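Local coordinates for carboxylic ester hydrolase (Aspergillus niger, PDB 7K4O), which probably hydrolyses the ester bonds of tannins to release gallic acid, as a serine esterase of the tannase family, at residues F62-D67 against S159-A164; I208-F213 against A463-T468. All blocks are in the same frame, centred on the assembly; numbering follows the deposited sequence. Where two conformers were deposited one is given.

Interaction 1 of 2, residues F62-D67 against S159-A164; sequences FAYSHD and SLIGKA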
ATOM      1  N   PHE A  62      19.021 -18.136  -3.337  1.00 20.40           N
ATOM      2  CA  PHE A  62      19.113 -19.480  -2.774  1.00 20.24           C
ATOM      3  C   PHE A  62      17.724 -19.920  -2.296  1.00 21.76           C
ATOM      4  O   PHE A  62      16.798 -19.104  -2.262  1.00 22.05           O
ATOM      5  CB  PHE A  62      20.119 -19.578  -1.636  1.00 21.63           C
ATOM      6  CG  PHE A  62      19.860 -18.647  -0.485  1.00 20.92           C
ATOM      7  CD1 PHE A  62      20.379 -17.365  -0.512  1.00 21.85           C
ATOM      8  CD2 PHE A  62      19.085 -19.026   0.588  1.00 23.18           C
ATOM      9  CE1 PHE A  62      20.129 -16.483   0.528  1.00 24.00           C
ATOM     10  CE2 PHE A  62      18.875 -18.166   1.666  1.00 24.38           C
ATOM     11  CZ  PHE A  62      19.356 -16.881   1.607  1.00 24.53           C
ATOM     12  N   ALA A  63      17.625 -21.214  -2.034  1.00 21.20           N
ATOM     13  CA  ALA A  63      16.360 -21.875  -1.675  1.00 23.33           C
ATOM     14  C   ALA A  63      16.431 -22.373  -0.245  1.00 21.25           C
ATOM     15  O   ALA A  63      17.492 -22.752   0.280  1.00 23.35           O
ATOM     16  CB  ALA A  63      16.090 -23.031  -2.626  1.00 23.97           C
ATOM     17  N   TYR A  64      15.261 -22.452   0.385  1.00 22.01           N
ATOM     18  CA  TYR A  64      15.092 -23.167   1.657  1.00 21.16           C
ATOM     19  C   TYR A  64      13.746 -23.900   1.634  1.00 23.20           C
ATOM     20  O   TYR A  64      12.946 -23.677   0.739  1.00 22.82           O
ATOM     21  CB  TYR A  64      15.244 -22.243   2.857  1.00 21.85           C
ATOM     22  CG  TYR A  64      14.154 -21.230   3.084  1.00 20.94           C
ATOM     23  CD1 TYR A  64      13.032 -21.537   3.837  1.00 20.68           C
ATOM     24  CD2 TYR A  64      14.255 -19.949   2.600  1.00 20.78           C
ATOM     25  CE1 TYR A  64      12.066 -20.582   4.112  1.00 20.40           C
ATOM     26  CE2 TYR A  64      13.293 -18.985   2.839  1.00 20.59           C
ATOM     27  CZ  TYR A  64      12.192 -19.287   3.609  1.00 19.76           C
ATOM     28  OH  TYR A  64      11.257 -18.325   3.868  1.00 21.14           O
ATOM     29  N   SER A  65      13.534 -24.743   2.627  1.00 22.61           N
ATOM     30  CA  SER A  65      12.270 -25.494   2.728  0.88 22.20           C
ATOM     31  C   SER A  65      11.821 -25.604   4.179  1.00 21.85           C
ATOM     32  O   SER A  65      12.647 -25.515   5.094  1.00 23.17           O
ATOM     33  CB  SER A  65      12.396 -26.832   2.086  0.88 25.08           C
ATOM     34  OG  SER A  65      13.385 -27.620   2.702  0.88 23.64           O
ATOM     35  N   HIS A  66      10.507 -25.791   4.364  1.00 22.02           N
ATOM     36  CA  HIS A  66       9.903 -26.040   5.674  1.00 21.25           C
ATOM     37  C   HIS A  66       9.909 -27.544   5.908  1.00 22.13           C
ATOM     38  O   HIS A  66       9.286 -28.269   5.112  1.00 23.56           O
ATOM     39  CB  HIS A  66       8.482 -25.510   5.745  1.00 22.54           C
ATOM     40  CG  HIS A  66       8.399 -24.028   5.663  1.00 19.88           C
ATOM     41  ND1 HIS A  66       8.380 -23.377   4.475  1.00 22.80           N
ATOM     42  CD2 HIS A  66       8.335 -23.081   6.620  1.00 21.61           C
ATOM     43  CE1 HIS A  66       8.309 -22.044   4.716  1.00 23.24           C
ATOM     44  NE2 HIS A  66       8.308 -21.854   6.023  1.00 21.92           N
ATOM     45  N   ASP A  67      10.523 -27.943   6.987  1.00 22.78           N
ATOM     46  CA  ASP A  67      10.572 -29.365   7.404  1.00 23.43           C
ATOM     47  C   ASP A  67       9.137 -29.906   7.475  1.00 22.68           C
ATOM     48  O   ASP A  67       8.286 -29.279   8.055  1.00 23.50           O
ATOM     49  CB  ASP A  67      11.288 -29.519   8.718  1.00 22.80           C
ATOM     50  CG  ASP A  67      12.743 -29.055   8.691  1.00 24.15           C
ATOM     51  OD1 ASP A  67      13.259 -28.823   7.560  1.00 26.84           O
ATOM     52  OD2 ASP A  67      13.302 -28.857   9.811  1.00 24.39           O
ATOM     53  N   SER A 159      13.406 -11.782   6.806  1.00 18.85           N
ATOM     54  CA  SER A 159      14.193 -10.894   7.695  1.00 20.38           C
ATOM     55  C   SER A 159      15.162 -11.719   8.522  1.00 20.27           C
ATOM     56  O   SER A 159      16.364 -11.315   8.647  1.00 19.98           O
ATOM     57  CB  SER A 159      13.302 -10.060   8.556  1.00 21.18           C
ATOM     58  OG  SER A 159      12.587  -9.137   7.767  1.00 23.73           O
ATOM     59  N   LEU A 160      14.723 -12.819   9.134  1.00 19.43           N
ATOM     60  CA  LEU A 160      15.636 -13.594  10.011  1.00 20.56           C
ATOM     61  C   LEU A 160      16.817 -14.096   9.191  1.00 21.89           C
ATOM     62  O   LEU A 160      17.962 -13.964   9.633  1.00 21.62           O
ATOM     63  CB  LEU A 160      14.885 -14.744  10.652  1.00 22.52           C
ATOM     64  CG  LEU A 160      13.913 -14.332  11.744  1.00 21.88           C
ATOM     65  CD1 LEU A 160      12.986 -15.490  12.120  1.00 23.55           C
ATOM     66  CD2 LEU A 160      14.680 -13.879  12.971  1.00 25.46           C
ATOM     67  N   ILE A 161      16.560 -14.698   8.034  1.00 19.53           N
ATOM     68  CA  ILE A 161      17.646 -15.292   7.205  1.00 20.18           C
ATOM     69  C   ILE A 161      18.537 -14.185   6.615  1.00 21.29           C
ATOM     70  O   ILE A 161      19.793 -14.314   6.682  1.00 21.44           O
ATOM     71  CB  ILE A 161      17.074 -16.189   6.109  1.00 20.51           C
ATOM     72  CG1 ILE A 161      16.398 -17.389   6.723  1.00 21.79           C
ATOM     73  CG2 ILE A 161      18.162 -16.563   5.130  1.00 23.01           C
ATOM     74  CD1 ILE A 161      15.498 -18.131   5.739  1.00 23.60           C
ATOM     75  N   GLY A 162      17.940 -13.160   6.047  1.00 19.87           N
ATOM     76  CA  GLY A 162      18.668 -12.080   5.363  1.00 20.05           C
ATOM     77  C   GLY A 162      19.548 -11.293   6.311  1.00 20.22           C
ATOM     78  O   GLY A 162      20.701 -10.998   5.988  1.00 20.44           O
ATOM     79  N   LYS A 163      19.035 -10.986   7.496  1.00 20.78           N
ATOM     80  CA  LYS A 163      19.833 -10.237   8.495  1.00 21.97           C
ATOM     81  C   LYS A 163      21.025 -11.097   8.934  1.00 21.15           C
ATOM     82  O   LYS A 163      22.108 -10.541   9.078  1.00 21.67           O
ATOM     83  CB  LYS A 163      18.983  -9.763   9.663  1.00 20.19           C
ATOM     84  CG  LYS A 163      17.993  -8.682   9.259  1.00 20.99           C
ATOM     85  CD  LYS A 163      16.890  -8.431  10.283  1.00 23.63           C
ATOM     86  CE  LYS A 163      17.402  -7.981  11.621  1.00 24.21           C
ATOM     87  NZ  LYS A 163      16.299  -7.867  12.615  1.00 24.75           N
ATOM     88  N   ALA A 164      20.853 -12.379   9.147  1.00 20.20           N
ATOM     89  CA  ALA A 164      21.950 -13.246   9.583  1.00 22.02           C
ATOM     90  C   ALA A 164      23.004 -13.326   8.460  1.00 23.91           C
ATOM     91  O   ALA A 164      24.205 -13.250   8.768  1.00 22.40           O
ATOM     92  CB  ALA A 164      21.476 -14.609   9.981  1.00 25.24           C
TER

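Interaction 2 of 2, residues I208-F213 against A463-T468; sequences IGAPAF and AGHCAT. With GDE (3,4,5-trihydroxybenzoic acid), chain J.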
ATOM      1  N   ILE A 208       5.763   2.584   4.752  1.00 20.50           N
ATOM      2  CA  ILE A 208       4.498   1.923   4.325  1.00 20.51           C
ATOM      3  C   ILE A 208       3.627   2.891   3.539  1.00 19.73           C
ATOM      4  O   ILE A 208       3.204   3.889   4.118  1.00 21.62           O
ATOM      5  CB  ILE A 208       3.759   1.336   5.524  1.00 21.43           C
ATOM      6  CG1 ILE A 208       4.591   0.206   6.123  1.00 22.82           C
ATOM      7  CG2 ILE A 208       2.375   0.852   5.072  1.00 22.35           C
ATOM      8  CD1 ILE A 208       4.168  -0.219   7.486  1.00 22.36           C
ATOM      9  N   GLY A 209       3.426   2.566   2.278  1.00 21.23           N
ATOM     10  CA  GLY A 209       2.457   3.286   1.443  1.00 21.45           C
ATOM     11  C   GLY A 209       1.105   2.585   1.351  1.00 22.80           C
ATOM     12  O   GLY A 209       1.098   1.339   1.158  1.00 23.24           O
ATOM     13  N   ALA A 210       0.009   3.365   1.387  1.00 21.07           N
ATOM     14  CA  ALA A 210      -1.398   2.961   1.058  1.00 23.57           C
ATOM     15  C   ALA A 210      -1.607   1.461   1.236  1.00 21.02           C
ATOM     16  O   ALA A 210      -1.766   0.718   0.269  1.00 22.94           O
ATOM     17  CB  ALA A 210      -1.714   3.365  -0.363  1.00 24.34           C
ATOM     18  N   PRO A 211      -1.584   0.970   2.477  1.00 22.76           N
ATOM     19  CA  PRO A 211      -1.585  -0.465   2.696  1.00 21.30           C
ATOM     20  C   PRO A 211      -2.943  -1.122   2.411  1.00 20.42           C
ATOM     21  O   PRO A 211      -3.979  -0.587   2.870  1.00 21.16           O
ATOM     22  CB  PRO A 211      -1.169  -0.585   4.160  1.00 21.26           C
ATOM     23  CG  PRO A 211      -1.614   0.706   4.803  1.00 23.40           C
ATOM     24  CD  PRO A 211      -1.410   1.732   3.720  1.00 22.75           C
ATOM     25  N   ALA A 212      -2.884  -2.299   1.797  1.00 21.42           N
ATOM     26  CA  ALA A 212      -4.070  -3.156   1.581  1.00 21.44           C
ATOM     27  C   ALA A 212      -4.424  -3.955   2.842  1.00 21.21           C
ATOM     28  O   ALA A 212      -4.692  -5.176   2.733  1.00 22.39           O
ATOM     29  CB  ALA A 212      -3.849  -4.009   0.401  1.00 23.36           C
ATOM     30  N   PHE A 213      -4.415  -3.291   4.000  1.00 20.58           N
ATOM     31  CA  PHE A 213      -4.844  -3.938   5.262  1.00 21.16           C
ATOM     32  C   PHE A 213      -6.381  -3.794   5.403  1.00 20.52           C
ATOM     33  O   PHE A 213      -7.086  -3.373   4.465  1.00 21.07           O
ATOM     34  CB  PHE A 213      -4.013  -3.434   6.424  1.00 21.85           C
ATOM     35  CG  PHE A 213      -4.063  -1.964   6.732  1.00 20.42           C
ATOM     36  CD1 PHE A 213      -4.999  -1.120   6.187  1.00 20.71           C
ATOM     37  CD2 PHE A 213      -3.129  -1.446   7.636  1.00 23.36           C
ATOM     38  CE1 PHE A 213      -5.040   0.216   6.576  1.00 23.75           C
ATOM     39  CE2 PHE A 213      -3.142  -0.105   7.980  1.00 23.34           C
ATOM     40  CZ  PHE A 213      -4.139   0.698   7.505  1.00 21.97           C
ATOM     41  N   ALA A 463      -2.157  12.632  -5.380  1.00 26.77           N
ATOM     42  CA  ALA A 463      -1.547  11.369  -5.813  1.00 25.64           C
ATOM     43  C   ALA A 463      -2.603  10.254  -5.949  1.00 24.08           C
ATOM     44  O   ALA A 463      -3.671  10.284  -5.272  1.00 27.10           O
ATOM     45  CB  ALA A 463      -0.466  10.960  -4.831  1.00 28.24           C
ATOM     46  N   GLY A 464      -2.277   9.337  -6.819  1.00 25.00           N
ATOM     47  CA  GLY A 464      -3.121   8.181  -7.143  1.00 28.16           C
ATOM     48  C   GLY A 464      -2.768   7.042  -6.202  1.00 28.69           C
ATOM     49  O   GLY A 464      -2.536   7.312  -5.009  1.00 28.92           O
ATOM     50  N   HIS A 465      -2.712   5.842  -6.755  1.00 30.31           N
ATOM     51  CA  HIS A 465      -2.477   4.616  -5.972  1.00 30.02           C
ATOM     52  C   HIS A 465      -0.981   4.304  -5.997  1.00 27.06           C
ATOM     53  O   HIS A 465      -0.520   3.795  -6.992  1.00 26.95           O
ATOM     54  CB  HIS A 465      -3.322   3.468  -6.501  1.00 33.77           C
ATOM     55  CG  HIS A 465      -3.082   2.248  -5.696  1.00 32.50           C
ATOM     56  ND1 HIS A 465      -3.175   2.260  -4.300  1.00 33.32           N
ATOM     57  CD2 HIS A 465      -2.721   1.011  -6.065  1.00 33.17           C
ATOM     58  CE1 HIS A 465      -2.869   1.046  -3.865  1.00 33.47           C
ATOM     59  NE2 HIS A 465      -2.601   0.294  -4.926  1.00 32.89           N
ATOM     60  N   CYS A 466      -0.279   4.674  -4.934  1.00 28.91           N
ATOM     61  CA  CYS A 466       1.171   4.441  -4.793  1.00 31.79           C
ATOM     62  C   CYS A 466       1.922   5.031  -5.985  1.00 27.83           C
ATOM     63  O   CYS A 466       2.881   4.406  -6.443  1.00 28.13           O
ATOM     64  CB  CYS A 466       1.445   2.950  -4.730  1.00 35.33           C
ATOM     65  SG  CYS A 466       0.765   2.241  -3.211  0.78 39.69           S
ATOM     66  N   ALA A 467       1.448   6.146  -6.515  1.00 28.19           N
ATOM     67  CA  ALA A 467       2.053   6.738  -7.735  1.00 27.99           C
ATOM     68  C   ALA A 467       1.500   8.127  -7.901  1.00 26.55           C
ATOM     69  O   ALA A 467       0.440   8.459  -7.322  1.00 29.17           O
ATOM     70  CB  ALA A 467       1.794   5.930  -8.974  1.00 29.15           C
ATOM     71  N   THR A 468       2.184   8.885  -8.740  1.00 28.35           N
ATOM     72  CA  THR A 468       1.685  10.213  -9.180  1.00 29.59           C
ATOM     73  C   THR A 468       0.427  10.000 -10.025  1.00 30.17           C
ATOM     74  O   THR A 468       0.171   8.871 -10.541  1.00 30.28           O
ATOM     75  CB  THR A 468       2.774  10.985  -9.930  1.00 30.20           C
ATOM     76  OG1 THR A 468       3.253  10.149 -10.975  1.00 30.91           O
ATOM     77  CG2 THR A 468       3.915  11.348  -9.015  1.00 34.03           C
TER
HETATM   78  OAA GDE J 603      -1.113  -4.111  -4.251  0.99 26.88           O
HETATM   79  OAB GDE J 603      -2.019  -2.719  -5.713  0.99 31.84           O
HETATM   80  OAC GDE J 603      -5.238  -6.347  -2.142  0.96 23.14           O
HETATM   81  OAD GDE J 603      -6.820  -2.246  -4.015  0.99 23.99           O
HETATM   82  OAE GDE J 603      -7.286  -4.479  -2.621  0.90 22.20           O
HETATM   83  CAF GDE J 603      -3.679  -4.943  -3.433  0.99 25.42           C
HETATM   84  CAG GDE J 603      -4.484  -2.848  -4.392  0.95 24.79           C
HETATM   85  CAH GDE J 603      -2.121  -3.530  -4.756  1.00 30.77           C
HETATM   86  CAI GDE J 603      -4.955  -5.190  -2.904  1.00 24.04           C
HETATM   87  CAJ GDE J 603      -5.785  -3.114  -3.890  0.99 25.67           C
HETATM   88  CAK GDE J 603      -3.502  -3.807  -4.205  0.95 25.39           C
HETATM   89  CAL GDE J 603      -5.990  -4.245  -3.146  0.94 24.98           C

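Interaction 1 of 2, residues F62-D67 against S159-A164
I161 meets two aromatic rings of one strand, and each of its branches serves a different ring. The contact with Y64 is a CH-pi interaction. The CD1 methyl of I161 sits over one face of the ring, 4.0 Å from the Y64 ring centroid and 21° off the ring normal. It is offset toward the rim, and its nearest ring atom is CE2 of Y64, at 3.7 Å from I161 CD1. The extended end of I161 (chi2 165°) carries CD1 out to this face.

The strand is 50-66, part of the large mixed sheet of an alpha/beta hydrolase fold. I161 lies on helix 144-169, which packs against this outer part of the sheet. F62 and Y64 alternate with A63, so both direct their side chains at the helix.

The contact with F62 is plain apolar packing. Here CG2 of I161 comes in at the ring edge, close to the ring plane. It lies 3.7 Å from F62 CZ and 3.9 Å from F62 CE2.

No hydrogen bond spans the two segments. The polar end of Y64 is held just beyond them, where OH is hydrogen-bonded to OE1 of E157 on the same helix. The other carboxylate oxygen of E157 pairs with NE2 of H66.

Interaction 2 of 2, residues I208-F213 against A463-T468
SG of C466, half of a disulfide, lies against CB of A210, 3.9 Å away. It also sits over one face of the neighbouring H465 ring, offset toward its rim. The sulfur is bonded to C185, the residue just before S186. The disulfide therefore joins the neighbours of the presumed nucleophile and of the presumed catalytic histidine. This matches the CS-D-HC motif of the tannase family, set in an alpha/beta hydrolase fold.

Segment 208-213 carries the end of strand 205-209 and the turn that follows it. Segment 463-468 is a loop after strand 455-460. The backbones come nearest at G209 and C466, whose CA atoms are 6.5 Å apart.

The H465 contact is looser. O of A210 lies near the plane of the imidazole, at its edge, 4.3 Å from H465 CE1. ND1 of H465 is hydrogen-bonded to OD2 of D419 and NE2 to OG of S186, geometry consistent with a Ser-His-Asp triad.

Both segments reach the bound 3,4,5-trihydroxybenzoic acid. A212, the centre of an inverse gamma turn, places its CB 3.7 Å from CAI of the ligand ring. S421, Q219 and H222 are among the other residues that hydrogen-bond the ligand. With CG anti to the backbone N (chi1 -180°), H465 extends its imidazole toward the ligand carboxylate. NE2 thus has S186 OG and the ligand oxygen OAB both within hydrogen-bonding reach, and the bond to the ligand adds to the one with S186. H465 NE2 and OAB are 3.2 Å apart, with an angle of 155° at the hydrogen and OAB in the plane of the imidazole.

Interaction 1 and interaction 2 both involve the same mixed sheet, but at different places. Strand 50-66 of interaction 1 lies next to the outermost strand 28-47. Strand 205-209 of interaction 2 lies deeper in the parallel part, between 179-185 and 410-416. The centres of the two contacts are 29 Å apart, and their nearest atoms are about 12 Å apart without touching. Interaction 2 sits about 4 Å from the centre of the chain and supplies A212 and H465 to the gallic acid pocket. Interaction 1 lies about 25 Å from that centre, far from the ligand pocket. S159 of helix 144-169 hydrogen-bonds S92 on strand 89-93, which also belongs to the shared sheet.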